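3',5'-nucleoside bisphosphate phosphatase (Chromobacterium violaceum, PDB 2YB1) hydrolyses nucleoside 3',5'-bisphosphates to nucleoside 5'-phosphates and orthophosphate, using three manganese ions per subunit. Local coordinates at residues L226-M229 with H230-A233. Residues are numbered along the deposited sequence; the frame is centred on the assembly and turned at random.
Sequences LDDM and HKFA
L226-M229 and H230-A233 are successive turns at the start of helix 226-239, joined by four consecutive i to i+4 bonds in which the N-H groups of H230, K231, F232 and A233 reach the carbonyl oxygens of L226, D227, D228 and M229; the F232 N to D228 O bond is 2.9 Å and nearly straight at 171°. D228 and F232, one turn apart, lie side by side and point the same way. CD2 of the F232 ring sits 3.0 Å from D228 O, which it meets obliquely, while CE2 is 4.1 Å from D228 OD1; carboxylate and ring planes are turned 49° apart. The K231 chain leaves anti to its own N (chi1 -177°) and bends at chi3, which brings NZ to 4.2 Å from D228 OD1, too far for a salt bridge. A water closes the gap, giving a proton to D228 OD1 at 2.7 Å and weakly accepting one from K231 NZ at 3.2 Å. The other carboxylate oxygen, D228 OD2, accepts a bond from S225 N, so the carboxylate is held at both oxygens beside the helix start. In the beta-alpha-beta unit 216-221, 226-239, 242-246 of this PHP-family fold, M229 and A233 pack on A220 and V219 of strand 216-221, and F232 meets the H224 ring and P192, the residue after the manganese ligand H191.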
# COMPACT_ATOMS: atom_id res chain seq x y z
N LEU A 226 -5.82 -6.27 17.34
CA LEU A 226 -6.94 -5.55 17.92
C LEU A 226 -6.44 -4.42 18.81
O LEU A 226 -7.06 -3.35 18.86
CB LEU A 226 -7.87 -6.49 18.70
CG LEU A 226 -8.67 -7.46 17.83
CD1 LEU A 226 -9.56 -8.35 18.68
CD2 LEU A 226 -9.50 -6.71 16.77
N ASP A 227 -5.33 -4.65 19.52
CA ASP A 227 -4.71 -3.58 20.32
C ASP A 227 -4.26 -2.43 19.43
O ASP A 227 -4.39 -1.27 19.81
CB ASP A 227 -3.53 -4.09 21.15
CG ASP A 227 -3.96 -4.91 22.35
OD1 ASP A 227 -5.16 -4.85 22.72
OD2 ASP A 227 -3.11 -5.62 22.93
N ASP A 228 -3.71 -2.76 18.26
CA ASP A 228 -3.32 -1.73 17.29
C ASP A 228 -4.53 -0.90 16.90
O ASP A 228 -4.46 0.33 16.85
CB ASP A 228 -2.69 -2.32 16.03
CG ASP A 228 -1.28 -2.89 16.25
OD1 ASP A 228 -0.54 -2.38 17.11
OD2 ASP A 228 -0.92 -3.86 15.56
N MET A 229 -5.64 -1.56 16.59
CA MET A 229 -6.84 -0.85 16.17
C MET A 229 -7.28 0.12 17.24
O MET A 229 -7.61 1.27 16.96
CB MET A 229 -8.00 -1.80 15.88
CG MET A 229 -7.73 -2.82 14.79
SD MET A 229 -9.28 -3.64 14.35
CE MET A 229 -10.31 -2.22 14.06
N HIS A 230 -7.30 -0.35 18.49
CA HIS A 230 -7.68 0.49 19.61
C HIS A 230 -6.76 1.71 19.73
O HIS A 230 -7.21 2.84 19.87
CB HIS A 230 -7.66 -0.33 20.91
CG HIS A 230 -7.90 0.47 22.15
ND1 HIS A 230 -9.16 0.75 22.63
CD2 HIS A 230 -7.03 1.04 23.02
CE1 HIS A 230 -9.06 1.46 23.73
NE2 HIS A 230 -7.78 1.65 24.00
N LYS A 231 -5.45 1.46 19.69
CA LYS A 231 -4.45 2.50 19.88
C LYS A 231 -4.50 3.55 18.77
O LYS A 231 -4.48 4.75 19.02
CB LYS A 231 -3.07 1.87 19.97
CG LYS A 231 -1.96 2.84 20.23
CD LYS A 231 -0.67 2.10 20.51
CE LYS A 231 -0.20 1.31 19.32
NZ LYS A 231 1.08 0.62 19.64
N PHE A 232 -4.58 3.10 17.52
CA PHE A 232 -4.62 4.06 16.41
C PHE A 232 -5.97 4.78 16.24
O PHE A 232 -6.01 5.93 15.78
CB PHE A 232 -4.04 3.43 15.14
CG PHE A 232 -2.59 3.09 15.28
CD1 PHE A 232 -1.64 4.10 15.32
CD2 PHE A 232 -2.19 1.78 15.49
CE1 PHE A 232 -0.30 3.80 15.51
CE2 PHE A 232 -0.85 1.47 15.67
CZ PHE A 232 0.10 2.48 15.68
N ALA A 233 -7.06 4.14 16.66
CA ALA A 233 -8.34 4.84 16.77
C ALA A 233 -8.25 6.07 17.68
O ALA A 233 -8.82 7.12 17.38
CB ALA A 233 -9.43 3.89 17.28
O HOH W 1 -0.70 -2.03 19.83